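PDB 3ICJ: amidohydrolase 3 domain-containing protein from Pyrococcus furiosus, which probably hydrolyses carbon-nitrogen bonds other than peptide bonds, as a zinc-dependent member of the amidohydrolase family whose natural substrate is not established. Local coordinates for residues Gly57-Ile60 against Leu66-Gly69; Lys189-Asp192 against Ile197-Glu200; Ser110-Asp115 against Ile224-Glu229; Leu273-Glu278 against Ile335-Pro340. All coordinates share one frame; numbering follows the deposited sequence. Where two conformers were deposited one is given.

Contact 1 of 4, residues Gly57-Ile60 against Leu66-Gly69; sequences GLVI and LYAG
V59 and Y67 face each other across an antiparallel beta hairpin, strands 57-61 and 64-69, in which a classic beta bulge sets both L66 and Y67 opposite V59. The short strand axes come within 4.8 Å and run almost exactly antiparallel, at 175°. V59 gives up the most surface here. With its CG1 anti to the backbone N (chi1 -174°), that methyl lies alongside the L66 side chain, V59 CG1 to L66 CD2 being 3.7 Å, while V59 CB and CG2 meet the CB of Y67. The phenol ring of Y67 continues past V59 toward helix 71-81, where it rests on T73 and I77; V59 touches A74 of the same helix. On the reverse face L58 turns its CD1 to A68 CB, 3.7 Å away, and these two side chains reach strand 44-49 through I45 and T47. G57 and G69 form a hydrogen-bonded pair at the far end and exchange two backbone bonds, G69 N to G57 O and G57 N to G69 O. Strand 57-61 also pairs with strand 37-41, so the hairpin ends a four-stranded mixed sheet with 64-69 as an outer strand. At the bulge, V59 O accepts two backbone N-H groups, from L66 N at 2.7 Å and from Y67 N at 3.3 Å.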
loop_
_atom_site.group_PDB
_atom_site.type_symbol
_atom_site.label_atom_id
_atom_site.label_comp_id
_atom_site.label_asym_id
_atom_site.label_seq_id
_atom_site.Cartn_x
_atom_site.Cartn_y
_atom_site.Cartn_z
ATOM N N GLY A 57 9.452 -5.523 30.876
ATOM C CA GLY A 57 9.303 -4.079 31.126
ATOM C C GLY A 57 9.897 -3.221 30.025
ATOM O O GLY A 57 10.947 -3.557 29.464
ATOM N N LEU A 58 9.229 -2.107 29.715
ATOM C CA LEU A 58 9.689 -1.206 28.667
ATOM C C LEU A 58 9.598 0.227 29.127
ATOM O O LEU A 58 8.512 0.693 29.485
ATOM C CB LEU A 58 8.849 -1.395 27.398
ATOM C CG LEU A 58 9.405 -0.847 26.087
ATOM C CD1 LEU A 58 10.600 -1.650 25.643
ATOM C CD2 LEU A 58 8.304 -0.855 25.015
ATOM N N VAL A 59 10.735 0.923 29.129
ATOM C CA VAL A 59 10.745 2.359 29.393
ATOM C C VAL A 59 10.878 3.168 28.099
ATOM O O VAL A 59 11.782 2.936 27.291
ATOM C CB VAL A 59 11.861 2.775 30.392
ATOM C CG1 VAL A 59 11.743 4.262 30.744
ATOM C CG2 VAL A 59 11.775 1.950 31.656
ATOM N N ILE A 60 9.973 4.129 27.936
ATOM C CA ILE A 60 9.882 4.973 26.767
ATOM C C ILE A 60 10.023 6.429 27.190
ATOM O O ILE A 60 9.438 6.838 28.194
ATOM C CB ILE A 60 8.515 4.755 26.074
ATOM C CG1 ILE A 60 8.452 3.354 25.459
ATOM C CG2 ILE A 60 8.261 5.799 25.006
ATOM C CD1 ILE A 60 7.069 2.747 25.522
ATOM N N LEU A 66 13.941 3.551 25.818
ATOM C CA LEU A 66 15.051 3.906 26.688
ATOM C C LEU A 66 15.666 2.639 27.290
ATOM O O LEU A 66 16.889 2.539 27.463
ATOM C CB LEU A 66 14.535 4.816 27.817
ATOM C CG LEU A 66 15.604 5.182 28.852
ATOM C CD1 LEU A 66 16.615 6.106 28.195
ATOM C CD2 LEU A 66 15.031 5.795 30.076
ATOM N N TYR A 67 14.794 1.689 27.625
ATOM C CA TYR A 67 15.180 0.444 28.285
ATOM C C TYR A 67 14.176 -0.656 27.909
ATOM O O TYR A 67 12.964 -0.440 27.917
ATOM C CB TYR A 67 15.237 0.648 29.833
ATOM C CG TYR A 67 15.506 -0.624 30.608
ATOM C CD1 TYR A 67 16.804 -1.130 30.725
ATOM C CD2 TYR A 67 14.458 -1.347 31.179
ATOM C CE1 TYR A 67 17.041 -2.324 31.404
ATOM C CE2 TYR A 67 14.682 -2.525 31.861
ATOM C CZ TYR A 67 15.969 -3.016 31.968
ATOM O OH TYR A 67 16.186 -4.197 32.655
ATOM N N ALA A 68 14.699 -1.840 27.609
ATOM C CA ALA A 68 13.893 -3.050 27.441
ATOM C C ALA A 68 14.532 -4.170 28.274
ATOM O O ALA A 68 15.698 -4.512 28.056
ATOM C CB ALA A 68 13.838 -3.438 25.950
ATOM N N GLY A 69 13.800 -4.704 29.260
ATOM C CA GLY A 69 14.371 -5.713 30.176
ATOM C C GLY A 69 13.399 -6.089 31.272
ATOM O O GLY A 69 12.195 -6.187 31.018
#

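Contact 2 of 4, residues Lys189-Asp192 against Ile197-Glu200; sequences KDFD and IVRE
The beta hairpin of strands 191-192 and 197-199 is tied across one face by the salt bridge between D192 and R199. R199 presents its two terminal nitrogens end-on, one to each carboxylate oxygen: NH1 to D192 OD2 at 3.0 Å and NH2 to D192 OD1 at 3.1 Å. Both oxygens lie close to the guanidinium plane, yet each is approached from above the carboxylate, because the two flat groups are turned 56° apart. NH2 is shared, its second N-H bonding to K189 O at 2.8 Å. A bend at chi3 (-68°) folds the arginine back over its own hairpin, and D190 O sits over one face of the guanidinium, toward its rim. NE is engaged as well: a water accepts from it and donates to K189 O and D190 OD1, so all three guanidinium nitrogens are held.

F191 and V198 are a non-hydrogen-bonded antiparallel pair and D192 and I197 a hydrogen-bonded one, with D192 N to I197 O at 3.0 Å; R199 N to D190 O continues the pairing into the loop before strand 191-192. This hairpin closes one side of a six-stranded mixed sheet, strand 197-199 pairing in turn with strand 172-175. On the side away from the salt bridge, V198 CG1 approaches F191 CD1 to 3.5 Å, and V198 also packs on L203 and S206 of helix 200-214. I197 O comes to the edge of the F191 ring in its plane, 3.6 Å from CD1.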
loop_
_atom_site.group_PDB
_atom_site.type_symbol
_atom_site.label_atom_id
_atom_site.label_comp_id
_atom_site.label_asym_id
_atom_site.label_seq_id
_atom_site.Cartn_x
_atom_site.Cartn_y
_atom_site.Cartn_z
ATOM N N LYS A 189 -15.195 5.582 -28.696
ATOM C CA LYS A 189 -15.990 4.349 -28.597
ATOM C C LYS A 189 -16.089 3.804 -27.152
ATOM O O LYS A 189 -16.863 2.883 -26.881
ATOM C CB LYS A 189 -15.487 3.285 -29.591
ATOM C CG LYS A 189 -13.978 3.166 -29.717
ATOM C CD LYS A 189 -13.388 2.132 -28.773
ATOM C CE LYS A 189 -12.074 1.603 -29.318
ATOM N NZ LYS A 189 -11.415 0.687 -28.357
ATOM N N ASP A 190 -15.326 4.404 -26.231
ATOM C CA ASP A 190 -15.349 4.031 -24.817
ATOM C C ASP A 190 -16.278 4.924 -23.981
ATOM O O ASP A 190 -16.428 4.717 -22.769
ATOM C CB ASP A 190 -13.933 4.084 -24.227
ATOM C CG ASP A 190 -12.951 3.162 -24.938
ATOM O OD1 ASP A 190 -13.361 2.072 -25.397
ATOM O OD2 ASP A 190 -11.758 3.528 -25.015
ATOM N N PHE A 191 -16.876 5.932 -24.611
ATOM C CA PHE A 191 -17.736 6.874 -23.884
ATOM C C PHE A 191 -19.077 6.973 -24.583
ATOM O O PHE A 191 -19.153 7.308 -25.770
ATOM C CB PHE A 191 -17.043 8.249 -23.723
ATOM C CG PHE A 191 -17.883 9.330 -23.026
ATOM C CD1 PHE A 191 -18.725 9.034 -21.941
ATOM C CD2 PHE A 191 -17.781 10.662 -23.441
ATOM C CE1 PHE A 191 -19.463 10.046 -21.294
ATOM C CE2 PHE A 191 -18.521 11.682 -22.810
ATOM C CZ PHE A 191 -19.365 11.368 -21.730
ATOM N N ASP A 192 -20.126 6.623 -23.845
ATOM C CA ASP A 192 -21.501 6.823 -24.310
ATOM C C ASP A 192 -22.052 8.032 -23.560
ATOM O O ASP A 192 -22.441 7.936 -22.391
ATOM C CB ASP A 192 -22.359 5.574 -24.056
ATOM C CG ASP A 192 -21.887 4.360 -24.837
ATOM O OD1 ASP A 192 -21.169 4.510 -25.849
ATOM O OD2 ASP A 192 -22.248 3.239 -24.436
ATOM N N ILE A 197 -22.015 6.520 -19.568
ATOM C CA ILE A 197 -21.264 5.306 -19.268
ATOM C C ILE A 197 -19.854 5.364 -19.891
ATOM O O ILE A 197 -19.704 5.683 -21.071
ATOM C CB ILE A 197 -22.079 4.033 -19.686
ATOM C CG1 ILE A 197 -23.205 3.786 -18.671
ATOM C CG2 ILE A 197 -21.168 2.799 -19.871
ATOM C CD1 ILE A 197 -24.278 2.813 -19.117
ATOM N N VAL A 198 -18.838 5.040 -19.104
ATOM C CA VAL A 198 -17.471 4.964 -19.601
ATOM C C VAL A 198 -16.819 3.599 -19.417
ATOM O O VAL A 198 -17.076 2.906 -18.453
ATOM C CB VAL A 198 -16.559 6.030 -18.976
ATOM C CG1 VAL A 198 -16.903 7.400 -19.495
ATOM C CG2 VAL A 198 -16.636 5.976 -17.478
ATOM N N ARG A 199 -15.967 3.238 -20.363
ATOM C CA ARG A 199 -15.301 1.949 -20.373
ATOM C C ARG A 199 -13.815 2.148 -20.603
ATOM O O ARG A 199 -13.403 3.182 -21.080
ATOM C CB ARG A 199 -15.860 1.070 -21.491
ATOM C CG ARG A 199 -17.302 0.701 -21.320
ATOM C CD ARG A 199 -17.858 0.012 -22.543
ATOM N NE ARG A 199 -17.942 0.904 -23.684
ATOM C CZ ARG A 199 -19.010 1.625 -23.994
ATOM N NH1 ARG A 199 -20.098 1.565 -23.248
ATOM N NH2 ARG A 199 -18.981 2.408 -25.051
ATOM N N GLU A 200 -13.025 1.133 -20.275
ATOM C CA GLU A 200 -11.649 1.037 -20.732
ATOM C C GLU A 200 -10.894 2.350 -20.636
ATOM O O GLU A 200 -10.703 2.869 -19.556
ATOM C CB GLU A 200 -11.578 0.469 -22.145
ATOM C CG GLU A 200 -12.061 -0.947 -22.243
ATOM C CD GLU A 200 -11.932 -1.528 -23.638
ATOM O OE1 GLU A 200 -11.267 -0.916 -24.490
ATOM O OE2 GLU A 200 -12.496 -2.609 -23.881
HETATM O O HOH W 1 -15.653 0.348 -25.305
#

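Contact 3 of 4, residues Ser110-Asp115 against Ile224-Glu229; sequences SLEMVD and IESAQE
S226 OG sits between a carboxylate and a helix backbone, within hydrogen-bonding distance of both: it lies 3.0 Å from E112 OE2, and its other partner is H222 O, one turn earlier in its own helix. OG is anti to the carbonyl carbon of S226 (chi1 -54°), which places it near both H222 O and the E112 carboxylate. E112 arrives from the end of helix 104-112 by a chain bent sharply at chi2 (93°), which brings its carboxylate over the serine although its CB does not point there. The other oxygen, OE1, takes its firmer partner from the same helix: it is hydrogen-bonded to ND1 of H222. The carboxylate thus bridges H222 and S226, residues one turn apart on helix 217-233, and E112 also touches Y223.

L111 adds a van der Waals contact with the helix backbone. Its CD1 branch is laid against the main chain, 3.7 Å from S226 O and 4.0 Å from A227 CA, and its side chain also meets H230. The CA atoms of L111 and S226 are 7.3 Å apart, and just 138 Å² is buried in all.

Helix 104-112 starts directly after the zinc ligands H101, at the end of strand 92-102, and H103, and the side chain of A227 is about 8 Å from that of H103. Beyond E112 the chain enters strand 114-115, which pairs with strand 137-142, while the far side of helix 217-233 packs through I224 on helix 246-257.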
loop_
_atom_site.group_PDB
_atom_site.type_symbol
_atom_site.label_atom_id
_atom_site.label_comp_id
_atom_site.label_asym_id
_atom_site.label_seq_id
_atom_site.Cartn_x
_atom_site.Cartn_y
_atom_site.Cartn_z
ATOM N N SER A 110 -11.775 5.247 -0.911
ATOM C CA SER A 110 -12.504 3.975 -0.828
ATOM C C SER A 110 -13.381 3.845 0.415
ATOM O O SER A 110 -14.496 3.311 0.341
ATOM C CB SER A 110 -11.536 2.796 -0.927
ATOM O OG SER A 110 -11.086 2.660 -2.260
ATOM N N LEU A 111 -12.882 4.331 1.551
ATOM C CA LEU A 111 -13.652 4.357 2.803
ATOM C C LEU A 111 -14.867 5.308 2.749
ATOM O O LEU A 111 -15.881 5.050 3.394
ATOM C CB LEU A 111 -12.739 4.727 3.987
ATOM C CG LEU A 111 -11.607 3.726 4.258
ATOM C CD1 LEU A 111 -10.471 4.356 5.105
ATOM C CD2 LEU A 111 -12.129 2.434 4.869
ATOM N N GLU A 112 -14.739 6.401 1.991
ATOM C CA GLU A 112 -15.806 7.397 1.808
ATOM C C GLU A 112 -16.865 7.026 0.777
ATOM O O GLU A 112 -17.935 7.628 0.769
ATOM C CB GLU A 112 -15.214 8.738 1.363
ATOM C CG GLU A 112 -15.134 9.806 2.432
ATOM C CD GLU A 112 -13.806 9.810 3.144
ATOM O OE1 GLU A 112 -13.070 10.811 3.003
ATOM O OE2 GLU A 112 -13.493 8.814 3.837
ATOM N N MET A 113 -16.562 6.076 -0.108
ATOM C CA MET A 113 -17.424 5.771 -1.240
ATOM C C MET A 113 -18.759 5.207 -0.784
ATOM O O MET A 113 -18.844 4.539 0.250
ATOM C CB MET A 113 -16.746 4.790 -2.206
ATOM C CG MET A 113 -15.731 5.434 -3.133
ATOM S SD MET A 113 -15.446 4.500 -4.643
ATOM C CE MET A 113 -14.525 3.124 -4.059
ATOM N N VAL A 114 -19.805 5.511 -1.544
ATOM C CA VAL A 114 -21.118 4.927 -1.283
ATOM C C VAL A 114 -21.105 3.465 -1.733
ATOM O O VAL A 114 -20.787 3.171 -2.884
ATOM C CB VAL A 114 -22.260 5.731 -1.983
ATOM C CG1 VAL A 114 -23.605 5.004 -1.835
ATOM C CG2 VAL A 114 -22.361 7.148 -1.402
ATOM N N ASP A 115 -21.440 2.566 -0.809
ATOM C CA ASP A 115 -21.511 1.119 -1.060
ATOM C C ASP A 115 -22.826 0.699 -1.743
ATOM O O ASP A 115 -23.897 0.747 -1.128
ATOM C CB ASP A 115 -21.337 0.371 0.273
ATOM C CG ASP A 115 -21.018 -1.112 0.098
ATOM O OD1 ASP A 115 -21.135 -1.655 -1.025
ATOM O OD2 ASP A 115 -20.647 -1.743 1.111
ATOM N N ILE A 224 -6.667 11.339 3.260
ATOM C CA ILE A 224 -5.505 10.885 3.980
ATOM C C ILE A 224 -5.821 10.717 5.464
ATOM O O ILE A 224 -5.430 9.714 6.060
ATOM C CB ILE A 224 -4.278 11.825 3.747
ATOM C CG1 ILE A 224 -3.818 11.694 2.291
ATOM C CG2 ILE A 224 -3.149 11.487 4.721
ATOM C CD1 ILE A 224 -2.933 12.852 1.800
ATOM N N GLU A 225 -6.541 11.681 6.048
ATOM C CA GLU A 225 -6.972 11.540 7.451
ATOM C C GLU A 225 -7.921 10.359 7.724
ATOM O O GLU A 225 -7.794 9.705 8.772
ATOM C CB GLU A 225 -7.566 12.828 8.001
ATOM C CG GLU A 225 -6.517 13.907 8.282
ATOM C CD GLU A 225 -7.109 15.171 8.901
ATOM O OE1 GLU A 225 -6.727 15.530 10.039
ATOM O OE2 GLU A 225 -7.943 15.817 8.237
ATOM N N SER A 226 -8.846 10.084 6.804
ATOM C CA SER A 226 -9.708 8.881 6.916
ATOM C C SER A 226 -8.916 7.567 6.863
ATOM O O SER A 226 -9.192 6.663 7.665
ATOM C CB SER A 226 -10.801 8.838 5.839
ATOM O OG SER A 226 -11.573 10.022 5.841
ATOM N N ALA A 227 -7.981 7.449 5.907
ATOM C CA ALA A 227 -7.056 6.301 5.818
ATOM C C ALA A 227 -6.224 6.116 7.082
ATOM O O ALA A 227 -6.065 4.995 7.567
ATOM C CB ALA A 227 -6.118 6.445 4.613
ATOM N N GLN A 228 -5.686 7.224 7.595
ATOM C CA GLN A 228 -4.838 7.210 8.780
ATOM C C GLN A 228 -5.603 6.714 10.015
ATOM O O GLN A 228 -5.097 5.863 10.751
ATOM C CB GLN A 228 -4.230 8.593 9.002
ATOM C CG GLN A 228 -3.739 8.862 10.392
ATOM C CD GLN A 228 -3.078 10.226 10.469
ATOM O OE1 GLN A 228 -1.897 10.355 10.178
ATOM N NE2 GLN A 228 -3.845 11.252 10.851
ATOM N N GLU A 229 -6.823 7.215 10.214
ATOM C CA GLU A 229 -7.698 6.718 11.289
ATOM C C GLU A 229 -7.995 5.226 11.187
ATOM O O GLU A 229 -7.990 4.524 12.192
ATOM C CB GLU A 229 -9.013 7.509 11.375
ATOM C CG GLU A 229 -8.842 8.908 11.939
ATOM C CD GLU A 229 -8.084 8.938 13.283
ATOM O OE1 GLU A 229 -8.481 8.223 14.223
ATOM O OE2 GLU A 229 -7.092 9.684 13.406
#

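Contact 4 of 4, residues Leu273-Glu278 against Ile335-Pro340; sequences LLDKLE and IERAKP
A single arginine, R337, carries almost the whole contact, reaching across from helix 328-338 into two carboxylates of helix 274-280. E278 is gripped side-on, R337 NE to E278 OE2 at 2.9 Å and NH2 to E278 OE1 at 3.0 Å. The same NH2 reaches D275 OD1 at 2.8 Å, on the anti side of that carboxylate, by a less straight bond (148° at the hydrogen). D275, E278 and R337 therefore form a salt-bridge network in which both N-H groups of NH2 are used. The glutamate oxygens stay near the guanidinium plane but are met from above their own carboxylate, the two planes being 56° apart. A bend at chi3 (82°) turns the end of the arginine chain toward these acids. Over one face of the guanidinium lies L274 CB, 3.5 Å from NH2.

L274 packs further on L341, in the loop that follows helix 328-338. That helix rests through I335 on F362 and A365 of helix 352-365; from helix 274-280 and the residue before it, L273 packs on E246 and L249 of helix 246-257, and K276 NZ makes a salt bridge to E246 OE1.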
loop_
_atom_site.group_PDB
_atom_site.type_symbol
_atom_site.label_atom_id
_atom_site.label_comp_id
_atom_site.label_asym_id
_atom_site.label_seq_id
_atom_site.Cartn_x
_atom_site.Cartn_y
_atom_site.Cartn_z
ATOM N N LEU A 273 6.961 15.015 -10.082
ATOM C CA LEU A 273 7.392 15.936 -9.036
ATOM C C LEU A 273 8.893 16.260 -9.020
ATOM O O LEU A 273 9.282 17.205 -8.348
ATOM C CB LEU A 273 6.950 15.441 -7.642
ATOM C CG LEU A 273 5.464 15.732 -7.381
ATOM C CD1 LEU A 273 4.944 14.894 -6.222
ATOM C CD2 LEU A 273 5.309 17.218 -7.077
ATOM N N LEU A 274 9.722 15.494 -9.733
ATOM C CA LEU A 274 11.180 15.754 -9.779
ATOM C C LEU A 274 11.600 17.147 -10.260
ATOM O O LEU A 274 12.566 17.709 -9.726
ATOM C CB LEU A 274 11.930 14.685 -10.575
ATOM C CG LEU A 274 12.029 13.311 -9.901
ATOM C CD1 LEU A 274 12.309 12.239 -10.947
ATOM C CD2 LEU A 274 13.070 13.300 -8.795
ATOM N N ASP A 275 10.892 17.702 -11.253
ATOM C CA ASP A 275 11.172 19.054 -11.716
ATOM C C ASP A 275 11.141 20.100 -10.585
ATOM O O ASP A 275 12.060 20.905 -10.475
ATOM C CB ASP A 275 10.206 19.493 -12.822
ATOM C CG ASP A 275 10.432 18.783 -14.152
ATOM O OD1 ASP A 275 11.479 18.141 -14.389
ATOM O OD2 ASP A 275 9.520 18.884 -14.986
ATOM N N LYS A 276 10.097 20.068 -9.746
ATOM C CA LYS A 276 9.943 21.039 -8.663
ATOM C C LYS A 276 10.937 20.788 -7.531
ATOM O O LYS A 276 11.475 21.744 -6.958
ATOM C CB LYS A 276 8.499 21.053 -8.131
ATOM C CG LYS A 276 7.497 21.733 -9.073
ATOM C CD LYS A 276 6.087 21.650 -8.510
ATOM C CE LYS A 276 5.096 22.314 -9.472
ATOM N NZ LYS A 276 3.733 22.432 -8.873
ATOM N N LEU A 277 11.205 19.506 -7.248
ATOM C CA LEU A 277 12.234 19.128 -6.268
ATOM C C LEU A 277 13.641 19.632 -6.651
ATOM O O LEU A 277 14.324 20.248 -5.824
ATOM C CB LEU A 277 12.233 17.610 -5.994
ATOM C CG LEU A 277 11.029 16.895 -5.361
ATOM C CD1 LEU A 277 11.462 15.520 -4.803
ATOM C CD2 LEU A 277 10.389 17.694 -4.257
ATOM N N GLU A 278 14.037 19.401 -7.905
ATOM C CA GLU A 278 15.332 19.854 -8.443
ATOM C C GLU A 278 15.516 21.366 -8.436
ATOM O O GLU A 278 16.640 21.855 -8.256
ATOM C CB GLU A 278 15.556 19.310 -9.865
ATOM C CG GLU A 278 15.745 17.824 -9.884
ATOM C CD GLU A 278 15.852 17.245 -11.264
ATOM O OE1 GLU A 278 15.526 17.940 -12.252
ATOM O OE2 GLU A 278 16.278 16.077 -11.361
ATOM N N ILE A 335 16.411 7.071 -11.988
ATOM C CA ILE A 335 17.408 6.739 -10.960
ATOM C C ILE A 335 18.555 7.762 -10.926
ATOM O O ILE A 335 18.996 8.185 -9.852
ATOM C CB ILE A 335 17.974 5.288 -11.123
ATOM C CG1 ILE A 335 16.890 4.251 -10.832
ATOM C CG2 ILE A 335 19.149 5.050 -10.190
ATOM C CD1 ILE A 335 17.308 2.801 -11.216
ATOM N N GLU A 336 19.027 8.185 -12.092
ATOM C CA GLU A 336 20.131 9.137 -12.117
ATOM C C GLU A 336 19.720 10.511 -11.584
ATOM O O GLU A 336 20.564 11.261 -11.096
ATOM C CB GLU A 336 20.740 9.241 -13.520
ATOM C CG GLU A 336 21.483 7.976 -13.947
ATOM C CD GLU A 336 22.704 7.682 -13.078
ATOM O OE1 GLU A 336 23.441 8.626 -12.712
ATOM O OE2 GLU A 336 22.938 6.500 -12.775
ATOM N N ARG A 337 18.433 10.830 -11.679
ATOM C CA ARG A 337 17.891 12.050 -11.098
ATOM C C ARG A 337 17.658 11.888 -9.592
ATOM O O ARG A 337 17.759 12.860 -8.838
ATOM C CB ARG A 337 16.572 12.444 -11.783
ATOM C CG ARG A 337 16.703 12.942 -13.219
ATOM C CD ARG A 337 15.314 13.243 -13.809
ATOM N NE ARG A 337 14.823 14.571 -13.420
ATOM C CZ ARG A 337 13.646 15.085 -13.772
ATOM N NH1 ARG A 337 12.780 14.377 -14.499
ATOM N NH2 ARG A 337 13.324 16.305 -13.375
ATOM N N ALA A 338 17.335 10.664 -9.155
ATOM C CA ALA A 338 17.101 10.391 -7.731
ATOM C C ALA A 338 18.397 10.377 -6.918
ATOM O O ALA A 338 18.414 10.831 -5.778
ATOM C CB ALA A 338 16.319 9.073 -7.542
ATOM N N LYS A 339 19.464 9.845 -7.516
ATOM C CA LYS A 339 20.791 9.761 -6.895
ATOM C C LYS A 339 21.298 11.053 -6.197
ATOM O O LYS A 339 21.478 11.031 -4.973
ATOM C CB LYS A 339 21.833 9.251 -7.891
ATOM C CG LYS A 339 21.861 7.757 -8.119
ATOM C CD LYS A 339 22.988 7.503 -9.107
ATOM C CE LYS A 339 23.298 6.053 -9.248
ATOM N NZ LYS A 339 24.160 5.870 -10.459
ATOM N N PRO A 340 21.468 12.184 -6.926
ATOM C CA PRO A 340 22.016 13.303 -6.133
ATOM C C PRO A 340 21.000 13.931 -5.145
ATOM O O PRO A 340 21.414 14.642 -4.246
ATOM C CB PRO A 340 22.456 14.317 -7.199
ATOM C CG PRO A 340 21.512 14.099 -8.326
ATOM C CD PRO A 340 21.194 12.604 -8.317
HETATM O O HOH W 2 18.241 15.258 -10.074
#

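Overall arrangement
Contacts 1 and 2 are local hairpins on opposite sides of the chain's centre, 59 Å apart between centres, and both lie away from the zinc site. Contacts 3 and 4 join helices distant in sequence, with centres 31 Å apart and nearest atoms about 11 Å apart. Contact 3 approaches the metal site, the side chain of A227 lying about 14 Å from a zinc ion, whereas contact 4, like the hairpins, lies away from it. Contact 2 is nested in the long loop closed by contact 3, and both reach the same six-stranded sheet, through its outermost strands 114-115 and 191-192. Helix 246-257 touches residues of both contact 3 and contact 4.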